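Local structure of putative Nudix hydrolase DR_0079 (Deinococcus radiodurans, 2O5F) at residues D10-N13 with E17-G20; R35-F40 with E79-R84; A103-F108 with A160-R165; E88-E93 with N132-G137; N62-S67 with L146-A151. The protein hydrolyses nucleoside di- and triphosphates to the monophosphates, using magnesium as cofactor and strongly preferring CDP and CTP. One frame throughout, in Å; residues are numbered along the deposited sequence.

The five contacts show how a Nudix fold is built around one mixed sheet. Contact 2 seats the Nudix helix 78-90 on strand 35-42, and Val37 there comes within about 4 Å, side chain to side chain, of Glu85, an inferred magnesium ligand. Contact 4 uses the end of the same helix and holds the second inferred ligand, Glu89; the centres of contacts 2 and 4 are about 14 Å apart. Contact 3 places helix 159-166 against the sheet's other face, and contact 5, about 15 Å from it between centres, ties helix 142-151 to the loop before strand 68-71. The hairpin of contact 1 is peripheral, about 31 Å from contact 5 between centres.

Contact 1: residues D10-N13 with E17-G20; sequences DLVN and EVVG
Leu11 and Val19 are joined through their backbones in a beta hairpin, strand 8-12 turning back into strand 18-23. Three main-chain bonds hold the two arms: Leu11 N gives to Gly20 O at 2.7 Å, Val19 N to Leu11 O at 2.8 Å, and Asn13 N to Glu17 O at 2.9 Å. Between them Val12 and Val18 form an antiparallel non-hydrogen-bonded pair, where Val12 CA brings its hydrogen to Glu17 O.

Side-chain polar bonds close the turn end. Asn13 CG stands between its own N and carbonyl carbon (chi1 61°), which swings the amide back over the turn. There OD1 accepts from Glu17 N at 2.9 Å, the donor lying well above the carbonyl plane, and also from Arg15 N. Putting an alanine at Asn13 would probably leave both of these backbone N-H groups without their acceptor and set the Glu17 carboxylate free to swing.

Apolar contacts are looser: Leu11 CB lies 4.1 Å from Val19 CG2, while Val12 and Val18 both also pack on Arg35. At the tip, Asn13 ND2 points in its amide plane at Glu17 OE2, reaching its anti side in a nearly straight bond of 2.8 Å.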
# COMPACT_ATOMS: atom_id res chain seq x y z
N ASP A 10 5.48 11.60 10.53
CA ASP A 10 6.61 11.36 11.43
C ASP A 10 7.86 11.15 10.57
O ASP A 10 7.79 10.54 9.50
CB ASP A 10 6.38 10.11 12.28
CG ASP A 10 5.56 10.38 13.53
OD1 ASP A 10 4.93 9.43 14.05
OD2 ASP A 10 5.56 11.54 14.01
N LEU A 11 8.99 11.68 11.02
CA LEU A 11 10.26 11.50 10.32
C LEU A 11 10.94 10.33 11.02
O LEU A 11 10.93 10.25 12.25
CB LEU A 11 11.14 12.76 10.43
CG LEU A 11 10.78 13.98 9.59
CD1 LEU A 11 11.59 15.19 10.07
CD2 LEU A 11 11.04 13.70 8.11
N VAL A 12 11.53 9.42 10.25
CA VAL A 12 12.19 8.26 10.83
C VAL A 12 13.61 8.10 10.29
O VAL A 12 13.91 8.56 9.18
CB VAL A 12 11.38 6.96 10.55
CG1 VAL A 12 10.01 7.06 11.18
CG2 VAL A 12 11.27 6.72 9.05
N ASN A 13 14.46 7.45 11.08
CA ASN A 13 15.84 7.19 10.68
C ASN A 13 15.96 5.82 10.02
O ASN A 13 14.96 5.16 9.76
CB ASN A 13 16.79 7.27 11.89
CG ASN A 13 16.47 6.23 12.97
OD1 ASN A 13 15.90 5.17 12.69
ND2 ASN A 13 16.86 6.52 14.20
N GLU A 17 13.11 4.63 13.45
CA GLU A 17 12.87 5.25 14.74
C GLU A 17 12.49 6.69 14.45
O GLU A 17 13.10 7.34 13.61
CB GLU A 17 14.14 5.20 15.60
CG GLU A 17 14.52 3.81 16.05
CD GLU A 17 15.95 3.71 16.56
OE1 GLU A 17 16.28 2.67 17.18
OE2 GLU A 17 16.74 4.65 16.34
N VAL A 18 11.47 7.18 15.15
CA VAL A 18 10.99 8.55 14.96
C VAL A 18 12.00 9.57 15.48
O VAL A 18 12.42 9.50 16.63
CB VAL A 18 9.65 8.77 15.68
CG1 VAL A 18 9.16 10.19 15.45
CG2 VAL A 18 8.63 7.76 15.18
N VAL A 19 12.35 10.53 14.63
CA VAL A 19 13.31 11.57 14.98
C VAL A 19 12.79 12.99 14.73
O VAL A 19 13.56 13.95 14.79
CB VAL A 19 14.62 11.40 14.17
CG1 VAL A 19 15.28 10.07 14.52
CG2 VAL A 19 14.32 11.47 12.68
N GLY A 20 11.50 13.11 14.44
CA GLY A 20 10.92 14.42 14.19
C GLY A 20 9.64 14.31 13.38
O GLY A 20 9.12 13.21 13.22

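Contact 2: residues R35-F40 with E79-R84; sequences RVVNAF and EEAFRR
Within 35-40, Val37 is the first residue to meet segment 79-84, turning its side chain to Ala81. Its CG2 lies 3.9 Å from Ala81 CB and its CG1 4.1 Å from the same methyl, so the forked valine straddles a single carbon. CG2 also comes near the backbone of Phe82. The valine touches Tyr78 as well, and its side chain lies about 4 Å from that of Glu85.

Asn38 and, two residues on, Phe40 turn their side chains to the reverse of the strand, where both touch Leu162 of helix 159-166. Between them Ala39 returns to the helix side, and its CB is 3.5 Å from Phe82 CE1, approaching the ring obliquely. Phe82 has CG anti to its N (chi1 175°), which carries the ring away from the helix to this methyl; Tyr119 stacks on it and Trp99 meets it edge-to-face.

Consistent with the small alanines at 39 and 81, the axes of the two short segments come within 8.3 Å, crossing at -53°. The arrangement is the seating of the Nudix-box helix on the central sheet of the alpha/beta/alpha Nudix fold.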
# COMPACT_ATOMS: atom_id res chain seq x y z
N ARG A 35 7.11 6.96 6.74
CA ARG A 35 6.48 5.64 6.74
C ARG A 35 5.14 5.59 5.99
O ARG A 35 4.35 6.53 6.04
CB ARG A 35 6.27 5.18 8.20
CG ARG A 35 7.50 5.41 9.08
CD ARG A 35 7.56 4.56 10.35
NE ARG A 35 6.73 5.04 11.43
CZ ARG A 35 6.97 4.83 12.73
NH1 ARG A 35 8.03 4.14 13.14
NH2 ARG A 35 6.13 5.32 13.63
N VAL A 36 4.92 4.50 5.28
CA VAL A 36 3.68 4.28 4.55
C VAL A 36 3.21 2.86 4.82
O VAL A 36 3.96 2.04 5.35
CB VAL A 36 3.86 4.45 3.01
CG1 VAL A 36 4.33 5.87 2.69
CG2 VAL A 36 4.86 3.42 2.48
N VAL A 37 1.97 2.57 4.47
CA VAL A 37 1.43 1.22 4.63
C VAL A 37 0.91 0.82 3.26
O VAL A 37 0.47 1.67 2.47
CB VAL A 37 0.27 1.16 5.67
CG1 VAL A 37 0.83 1.14 7.09
CG2 VAL A 37 -0.67 2.35 5.49
N ASN A 38 0.97 -0.47 2.97
CA ASN A 38 0.50 -1.00 1.71
C ASN A 38 -0.14 -2.34 2.03
O ASN A 38 0.30 -3.03 2.95
CB ASN A 38 1.66 -1.20 0.73
CG ASN A 38 2.13 0.10 0.09
OD1 ASN A 38 1.35 0.79 -0.57
ND2 ASN A 38 3.39 0.45 0.28
N ALA A 39 -1.20 -2.68 1.31
CA ALA A 39 -1.86 -3.96 1.55
C ALA A 39 -2.44 -4.50 0.27
O ALA A 39 -2.76 -3.75 -0.65
CB ALA A 39 -2.95 -3.80 2.60
N PHE A 40 -2.56 -5.82 0.23
CA PHE A 40 -3.11 -6.52 -0.90
C PHE A 40 -4.31 -7.31 -0.40
O PHE A 40 -4.25 -7.93 0.67
CB PHE A 40 -2.09 -7.49 -1.49
CG PHE A 40 -0.99 -6.82 -2.25
CD1 PHE A 40 -1.26 -6.22 -3.48
CD2 PHE A 40 0.31 -6.80 -1.76
CE1 PHE A 40 -0.24 -5.60 -4.21
CE2 PHE A 40 1.34 -6.18 -2.48
CZ PHE A 40 1.06 -5.58 -3.71
N GLU A 79 -0.56 -0.25 12.05
CA GLU A 79 -1.89 -0.87 12.04
C GLU A 79 -3.01 0.17 11.97
O GLU A 79 -3.99 -0.02 11.25
CB GLU A 79 -2.08 -1.74 13.29
CG GLU A 79 -3.35 -2.59 13.26
CD GLU A 79 -3.58 -3.34 14.56
OE1 GLU A 79 -2.59 -3.68 15.24
OE2 GLU A 79 -4.76 -3.61 14.89
N GLU A 80 -2.86 1.26 12.72
CA GLU A 80 -3.88 2.30 12.71
C GLU A 80 -3.99 2.95 11.34
O GLU A 80 -5.10 3.26 10.88
CB GLU A 80 -3.56 3.35 13.78
CG GLU A 80 -3.70 2.82 15.20
CD GLU A 80 -3.14 3.76 16.24
OE1 GLU A 80 -2.45 4.73 15.86
OE2 GLU A 80 -3.40 3.53 17.45
N ALA A 81 -2.86 3.15 10.67
CA ALA A 81 -2.88 3.77 9.35
C ALA A 81 -3.57 2.81 8.38
O ALA A 81 -4.33 3.22 7.49
CB ALA A 81 -1.47 4.06 8.88
N PHE A 82 -3.30 1.52 8.55
CA PHE A 82 -3.87 0.48 7.71
C PHE A 82 -5.39 0.50 7.87
O PHE A 82 -6.12 0.57 6.88
CB PHE A 82 -3.28 -0.88 8.12
CG PHE A 82 -3.88 -2.06 7.40
CD1 PHE A 82 -4.30 -1.97 6.08
CD2 PHE A 82 -4.01 -3.28 8.05
CE1 PHE A 82 -4.83 -3.08 5.42
CE2 PHE A 82 -4.53 -4.40 7.41
CZ PHE A 82 -4.95 -4.29 6.08
N ARG A 83 -5.87 0.46 9.11
CA ARG A 83 -7.30 0.47 9.35
C ARG A 83 -7.96 1.71 8.74
O ARG A 83 -9.05 1.63 8.18
CB ARG A 83 -7.60 0.42 10.86
CG ARG A 83 -9.09 0.39 11.15
CD ARG A 83 -9.39 0.24 12.63
NE ARG A 83 -8.98 -1.06 13.17
CZ ARG A 83 -7.83 -1.28 13.80
NH1 ARG A 83 -6.97 -0.29 13.98
NH2 ARG A 83 -7.55 -2.49 14.26
N ARG A 84 -7.28 2.84 8.86
CA ARG A 84 -7.80 4.10 8.32
C ARG A 84 -7.89 4.11 6.80
O ARG A 84 -8.92 4.46 6.24
CB ARG A 84 -6.94 5.27 8.82
CG ARG A 84 -7.31 6.63 8.24
CD ARG A 84 -6.46 7.75 8.85
NE ARG A 84 -5.02 7.52 8.73
CZ ARG A 84 -4.34 7.56 7.59
NH1 ARG A 84 -4.96 7.80 6.44
NH2 ARG A 84 -3.03 7.36 7.59

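Contact 3: residues A103-F108 with A160-R165; sequences ASFSPF and AELVRR
Phe105 takes part in an apolar contact with an arginine by its carbon chain: the ring meets CB and CD of Arg165, while the charged end of that side chain is bound to Glu161. In the alpha/beta/alpha sandwich of the Nudix fold this is where the C-terminal helix 159-166 packs against strand 98-105, an outermost strand of the mixed sheet.

Phe105 does all the reaching from the strand. Its CZ is 3.7 Å from Arg165 CB and its CE1 3.9 Å from Arg165 CD; the two side chains cross obliquely, with ring and guanidinium planes 58° apart. Another corner of the ring, CE2, touches Leu162 CD2 at 3.9 Å. Leu162 continues inward to Asn38, Phe40 and Met116, and Phe105 is itself flanked by Val118 and Leu112, so the ring links the helix to the flank of the sheet. Replacing Phe105 by an alanine would probably open a gap between strand and helix, leaving Leu162 CD2 and the Arg165 chain without this neighbour.

Arg165 runs extended from CG to NE (chi2 177°, chi3 179°), which carries its guanidinium past the ring. Beyond CD, Arg165 NE gives a bond of 2.7 Å to the anti lone pair of Glu161 OE2, which lies close to the guanidinium plane.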
# COMPACT_ATOMS: atom_id res chain seq x y z
N ALA A 103 4.89 -8.39 5.34
CA ALA A 103 6.31 -8.09 5.39
C ALA A 103 6.55 -6.64 5.77
O ALA A 103 5.62 -5.83 5.79
CB ALA A 103 6.95 -8.37 4.03
N SER A 104 7.80 -6.33 6.08
CA SER A 104 8.23 -4.98 6.44
C SER A 104 9.47 -4.68 5.60
O SER A 104 10.32 -5.55 5.43
CB SER A 104 8.57 -4.92 7.93
OG SER A 104 7.41 -5.10 8.73
N PHE A 105 9.57 -3.46 5.08
CA PHE A 105 10.72 -3.09 4.25
C PHE A 105 11.32 -1.74 4.57
O PHE A 105 10.62 -0.83 5.02
CB PHE A 105 10.33 -3.07 2.77
CG PHE A 105 9.84 -4.39 2.25
CD1 PHE A 105 10.71 -5.47 2.13
CD2 PHE A 105 8.52 -4.54 1.86
CE1 PHE A 105 10.27 -6.69 1.62
CE2 PHE A 105 8.06 -5.75 1.35
CZ PHE A 105 8.93 -6.83 1.23
N SER A 106 12.62 -1.62 4.30
CA SER A 106 13.35 -0.37 4.49
C SER A 106 13.70 0.17 3.10
O SER A 106 14.02 -0.60 2.18
CB SER A 106 14.65 -0.61 5.27
OG SER A 106 15.60 0.41 4.97
N PRO A 107 13.63 1.50 2.93
CA PRO A 107 13.93 2.20 1.68
C PRO A 107 15.40 2.10 1.29
O PRO A 107 15.77 2.36 0.14
CB PRO A 107 13.57 3.65 1.99
CG PRO A 107 12.70 3.58 3.19
CD PRO A 107 13.22 2.44 3.98
N PHE A 108 16.26 1.77 2.25
CA PHE A 108 17.68 1.66 1.97
C PHE A 108 18.14 0.23 1.70
O PHE A 108 19.26 0.01 1.24
CB PHE A 108 18.51 2.24 3.11
CG PHE A 108 18.13 3.64 3.47
CD1 PHE A 108 17.19 3.88 4.46
CD2 PHE A 108 18.68 4.72 2.79
CE1 PHE A 108 16.78 5.18 4.76
CE2 PHE A 108 18.28 6.02 3.08
CZ PHE A 108 17.33 6.25 4.08
N ALA A 160 5.16 -3.23 -8.63
CA ALA A 160 5.85 -4.40 -9.14
C ALA A 160 6.79 -5.03 -8.10
O ALA A 160 6.74 -6.24 -7.87
CB ALA A 160 6.62 -4.06 -10.41
N GLU A 161 7.64 -4.21 -7.48
CA GLU A 161 8.58 -4.70 -6.48
C GLU A 161 7.87 -5.32 -5.28
O GLU A 161 8.32 -6.34 -4.75
CB GLU A 161 9.53 -3.57 -6.03
CG GLU A 161 10.50 -3.97 -4.90
CD GLU A 161 11.66 -2.98 -4.71
OE1 GLU A 161 11.57 -1.84 -5.18
OE2 GLU A 161 12.66 -3.35 -4.06
N LEU A 162 6.77 -4.71 -4.83
CA LEU A 162 6.03 -5.26 -3.70
C LEU A 162 5.45 -6.64 -4.02
O LEU A 162 5.47 -7.55 -3.18
CB LEU A 162 4.89 -4.33 -3.28
CG LEU A 162 5.30 -3.10 -2.48
CD1 LEU A 162 4.07 -2.26 -2.17
CD2 LEU A 162 5.99 -3.54 -1.17
N VAL A 163 4.94 -6.78 -5.24
CA VAL A 163 4.36 -8.06 -5.66
C VAL A 163 5.45 -9.13 -5.73
O VAL A 163 5.25 -10.25 -5.26
CB VAL A 163 3.67 -7.94 -7.03
CG1 VAL A 163 3.29 -9.32 -7.56
CG2 VAL A 163 2.44 -7.07 -6.90
N ARG A 164 6.59 -8.78 -6.32
CA ARG A 164 7.68 -9.73 -6.43
C ARG A 164 8.28 -10.10 -5.07
O ARG A 164 8.55 -11.27 -4.80
CB ARG A 164 8.78 -9.19 -7.35
CG ARG A 164 8.41 -9.18 -8.82
CD ARG A 164 9.62 -9.00 -9.71
NE ARG A 164 9.34 -9.40 -11.09
CZ ARG A 164 8.85 -8.59 -12.02
NH1 ARG A 164 8.59 -7.32 -11.73
NH2 ARG A 164 8.60 -9.05 -13.23
N ARG A 165 8.47 -9.12 -4.20
CA ARG A 165 9.05 -9.41 -2.89
C ARG A 165 8.08 -10.13 -1.95
O ARG A 165 8.51 -10.95 -1.14
CB ARG A 165 9.55 -8.13 -2.22
CG ARG A 165 10.82 -7.56 -2.82
CD ARG A 165 11.20 -6.26 -2.14
NE ARG A 165 12.44 -5.69 -2.67
CZ ARG A 165 13.66 -6.14 -2.39
NH1 ARG A 165 13.81 -7.18 -1.58
NH2 ARG A 165 14.72 -5.55 -2.91

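Contact 4: residues E88-E93 with N132-G137; sequences EELNVE and NDISGG
Ile134 pushes its CD1 methyl against the end of the helix, where it lies 4.0 Å from Leu90 CD2 and 3.9 Å from the carbonyl O of Glu89. The two branched side chains meet at a slant, and the isoleucine arrives by its tip alone: CG1 is anti to the carbonyl carbon and the chain is extended beyond it (chi2 176°). Leu90 also touches Trp49 and Val68, while Ile134 is backed by Pro51 and Phe129, so the pair sits between the helix and the strand 48-52 region.

Beside this apolar patch the acidic groups come together. Glu89 belongs to the Nudix box, the loop-helix-loop signature of this hydrolase family, and is inferred to bind magnesium. Its carboxylate lies side by side with that of Asp133, pointing the same way, the two planes only 12° apart and Glu89 OE2 4.1 Å from Asp133 OD2. Glu85 OE2 also comes close to Glu89 OE2, a gathering of acids consistent with a cation site. Glu89 OE1, by contrast, accepts a hydrogen bond from Gly69 N, which would limit the turning of the carboxylate, and Arg53 makes long, weak ion pairs with both Glu89 and Asp133.

Asp133 and Ile134 follow each other in the chain, and the CB of each is directed toward the helix. Glu89 meets both of them by different ends: its carboxylate, on a chain extended beyond CG, faces Asp133 OD2, and its backbone O faces the isoleucine methyl CD1.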
# COMPACT_ATOMS: atom_id res chain seq x y z
N GLU A 88 -11.26 4.22 4.31
CA GLU A 88 -11.50 5.38 3.45
C GLU A 88 -11.37 5.08 1.95
O GLU A 88 -12.00 5.75 1.14
CB GLU A 88 -10.58 6.54 3.82
CG GLU A 88 -9.12 6.31 3.51
CD GLU A 88 -8.26 7.54 3.78
OE1 GLU A 88 -7.03 7.45 3.61
OE2 GLU A 88 -8.82 8.59 4.15
N GLU A 89 -10.57 4.08 1.58
CA GLU A 89 -10.40 3.76 0.17
C GLU A 89 -11.27 2.58 -0.30
O GLU A 89 -11.79 2.60 -1.41
CB GLU A 89 -8.93 3.43 -0.14
CG GLU A 89 -7.93 4.52 0.27
CD GLU A 89 -6.50 4.15 -0.07
OE1 GLU A 89 -6.05 3.03 0.28
OE2 GLU A 89 -5.80 5.00 -0.68
N LEU A 90 -11.42 1.57 0.54
CA LEU A 90 -12.19 0.39 0.15
C LEU A 90 -13.46 0.18 0.95
O LEU A 90 -14.20 -0.77 0.69
CB LEU A 90 -11.32 -0.87 0.29
CG LEU A 90 -9.99 -0.96 -0.47
CD1 LEU A 90 -9.43 -2.38 -0.31
CD2 LEU A 90 -10.18 -0.65 -1.95
N ASN A 91 -13.71 1.06 1.92
CA ASN A 91 -14.88 0.94 2.79
C ASN A 91 -14.87 -0.43 3.45
O ASN A 91 -15.90 -1.08 3.57
CB ASN A 91 -16.18 1.12 2.00
CG ASN A 91 -16.43 2.55 1.61
OD1 ASN A 91 -16.46 2.89 0.43
ND2 ASN A 91 -16.59 3.40 2.61
N VAL A 92 -13.68 -0.85 3.85
CA VAL A 92 -13.51 -2.14 4.50
C VAL A 92 -13.05 -1.97 5.95
O VAL A 92 -12.20 -1.14 6.25
CB VAL A 92 -12.46 -3.00 3.76
CG1 VAL A 92 -12.18 -4.27 4.54
CG2 VAL A 92 -12.98 -3.35 2.36
N GLU A 93 -13.64 -2.77 6.83
CA GLU A 93 -13.30 -2.77 8.24
C GLU A 93 -12.36 -3.97 8.39
O GLU A 93 -12.80 -5.11 8.37
CB GLU A 93 -14.56 -3.01 9.08
CG GLU A 93 -15.76 -2.15 8.70
CD GLU A 93 -15.71 -0.76 9.30
OE1 GLU A 93 -14.79 0.02 8.95
OE2 GLU A 93 -16.59 -0.45 10.13
N ASN A 132 -13.97 8.25 -5.47
CA ASN A 132 -13.25 9.51 -5.52
C ASN A 132 -11.77 9.32 -5.85
O ASN A 132 -11.13 10.21 -6.41
CB ASN A 132 -13.40 10.27 -4.19
CG ASN A 132 -12.92 11.71 -4.28
OD1 ASN A 132 -13.33 12.45 -5.18
ND2 ASN A 132 -12.07 12.12 -3.35
N ASP A 133 -11.22 8.16 -5.50
CA ASP A 133 -9.81 7.92 -5.78
C ASP A 133 -9.59 6.70 -6.67
O ASP A 133 -8.52 6.53 -7.25
CB ASP A 133 -9.04 7.75 -4.47
CG ASP A 133 -7.54 7.77 -4.68
OD1 ASP A 133 -7.02 8.75 -5.25
OD2 ASP A 133 -6.86 6.80 -4.26
N ILE A 134 -10.61 5.86 -6.78
CA ILE A 134 -10.53 4.64 -7.59
C ILE A 134 -11.58 4.61 -8.68
O ILE A 134 -12.78 4.71 -8.41
CB ILE A 134 -10.70 3.40 -6.69
CG1 ILE A 134 -9.58 3.37 -5.65
CG2 ILE A 134 -10.73 2.14 -7.55
CD1 ILE A 134 -9.71 2.23 -4.64
N SER A 135 -11.15 4.44 -9.93
CA SER A 135 -12.10 4.40 -11.04
C SER A 135 -12.70 3.01 -11.25
O SER A 135 -13.77 2.86 -11.84
CB SER A 135 -11.42 4.88 -12.34
OG SER A 135 -10.31 4.07 -12.70
N GLY A 136 -12.01 1.99 -10.74
CA GLY A 136 -12.49 0.63 -10.88
C GLY A 136 -11.37 -0.30 -10.46
O GLY A 136 -10.28 0.16 -10.16
N GLY A 137 -11.63 -1.60 -10.42
CA GLY A 137 -10.59 -2.52 -10.02
C GLY A 137 -10.84 -3.90 -10.60
O GLY A 137 -11.92 -4.16 -11.12

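Contact 5: residues N62-S67 with L146-A151; sequences NALDVS and LARIAA
Leu64 reaches from a loop to two successive residues of helix 142-151, Arg148 and Ile149. Within the Nudix fold this joins the connection between strands 48-52 and 68-71 to a helix that follows strand 136-140; it is plain packing away from the inferred metal ligands. The contact is small, burying 128 Å² over both sides together, and on the loop it rests on this one leucine, whose two methyls part to meet different neighbours.

The apolar part is a meeting of methyls. Leu64 CD1 lies 3.6 Å from Ile149 CD1, the side chains inclined to each other. In Ile149 a chi2 of -53° turns CD1 away from an extended chain, toward the leucine, although its CB does not itself point at the loop. Leu64 is buried, and Ile50, Leu159 and Ala155 also touch it; Ala155 packs on Ile149 too, so the two side chains share a neighbour.

Backbone bonds tie the loop to the same region of the chain: Leu64 is bonded to Ala154 and Lys156, just after helix 142-151.

The other branch of the leucine meets a charged group. Arg148 extends straight from CG to NE, its side chain at about a right angle to that of Leu64, and its NH2 forms a salt bridge with Glu138 that would steady the guanidinium. Beside this same nitrogen, Arg148 NH2, lies Leu64 CD2, 4.1 Å away and approaching the guanidinium obliquely.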
# COMPACT_ATOMS: atom_id res chain seq x y z
N ASN A 62 -5.82 6.37 -13.28
CA ASN A 62 -5.68 5.41 -14.36
C ASN A 62 -4.47 4.49 -14.22
O ASN A 62 -4.19 3.69 -15.11
CB ASN A 62 -5.68 6.15 -15.71
CG ASN A 62 -7.02 6.81 -16.01
OD1 ASN A 62 -7.47 7.70 -15.28
ND2 ASN A 62 -7.67 6.37 -17.08
N ALA A 63 -3.76 4.58 -13.10
CA ALA A 63 -2.60 3.73 -12.85
C ALA A 63 -2.92 2.60 -11.88
O ALA A 63 -3.67 2.79 -10.92
CB ALA A 63 -1.44 4.55 -12.31
N LEU A 64 -2.36 1.42 -12.14
CA LEU A 64 -2.54 0.25 -11.27
C LEU A 64 -1.86 0.56 -9.94
O LEU A 64 -0.83 1.22 -9.91
CB LEU A 64 -1.88 -0.97 -11.90
CG LEU A 64 -2.45 -1.41 -13.25
CD1 LEU A 64 -1.46 -2.32 -13.97
CD2 LEU A 64 -3.78 -2.11 -13.03
N ASP A 65 -2.42 0.05 -8.84
CA ASP A 65 -1.83 0.31 -7.53
C ASP A 65 -2.12 -0.83 -6.56
O ASP A 65 -2.81 -1.78 -6.92
CB ASP A 65 -2.39 1.62 -6.99
CG ASP A 65 -1.61 2.16 -5.80
OD1 ASP A 65 -0.49 1.67 -5.54
OD2 ASP A 65 -2.11 3.09 -5.14
N VAL A 66 -1.60 -0.73 -5.35
CA VAL A 66 -1.87 -1.74 -4.33
C VAL A 66 -3.35 -1.59 -3.97
O VAL A 66 -3.96 -0.55 -4.23
CB VAL A 66 -1.03 -1.52 -3.03
CG1 VAL A 66 0.44 -1.80 -3.29
CG2 VAL A 66 -1.22 -0.08 -2.53
N SER A 67 -3.92 -2.63 -3.37
CA SER A 67 -5.33 -2.61 -2.97
C SER A 67 -5.62 -1.45 -2.02
O SER A 67 -6.62 -0.75 -2.17
CB SER A 67 -5.70 -3.92 -2.28
OG SER A 67 -5.35 -5.05 -3.09
N LEU A 146 2.14 -8.40 -13.14
CA LEU A 146 3.54 -8.10 -13.44
C LEU A 146 3.76 -7.99 -14.95
O LEU A 146 4.54 -7.15 -15.42
CB LEU A 146 4.44 -9.19 -12.84
CG LEU A 146 4.54 -9.15 -11.31
CD1 LEU A 146 5.40 -10.32 -10.80
CD2 LEU A 146 5.17 -7.82 -10.89
N ALA A 147 3.07 -8.83 -15.72
CA ALA A 147 3.19 -8.78 -17.17
C ALA A 147 2.75 -7.40 -17.71
O ALA A 147 3.43 -6.83 -18.56
CB ALA A 147 2.35 -9.89 -17.82
N ARG A 148 1.63 -6.88 -17.21
CA ARG A 148 1.14 -5.57 -17.64
C ARG A 148 2.16 -4.48 -17.32
O ARG A 148 2.41 -3.60 -18.14
CB ARG A 148 -0.17 -5.21 -16.94
CG ARG A 148 -1.40 -6.03 -17.34
CD ARG A 148 -2.64 -5.43 -16.67
NE ARG A 148 -3.85 -6.20 -16.91
CZ ARG A 148 -5.06 -5.83 -16.51
NH1 ARG A 148 -6.11 -6.60 -16.76
NH2 ARG A 148 -5.23 -4.68 -15.86
N ILE A 149 2.74 -4.53 -16.12
CA ILE A 149 3.73 -3.54 -15.72
C ILE A 149 4.94 -3.62 -16.64
O ILE A 149 5.44 -2.59 -17.10
CB ILE A 149 4.23 -3.77 -14.26
CG1 ILE A 149 3.04 -3.94 -13.31
CG2 ILE A 149 5.09 -2.59 -13.82
CD1 ILE A 149 2.02 -2.85 -13.37
N ALA A 150 5.40 -4.84 -16.91
CA ALA A 150 6.54 -5.07 -17.79
C ALA A 150 6.27 -4.49 -19.18
O ALA A 150 7.18 -3.97 -19.84
CB ALA A 150 6.83 -6.57 -17.88
N ALA A 151 5.02 -4.56 -19.62
CA ALA A 151 4.61 -4.06 -20.93
C ALA A 151 4.61 -2.53 -21.01
O ALA A 151 4.71 -1.97 -22.10
CB ALA A 151 3.22 -4.58 -21.27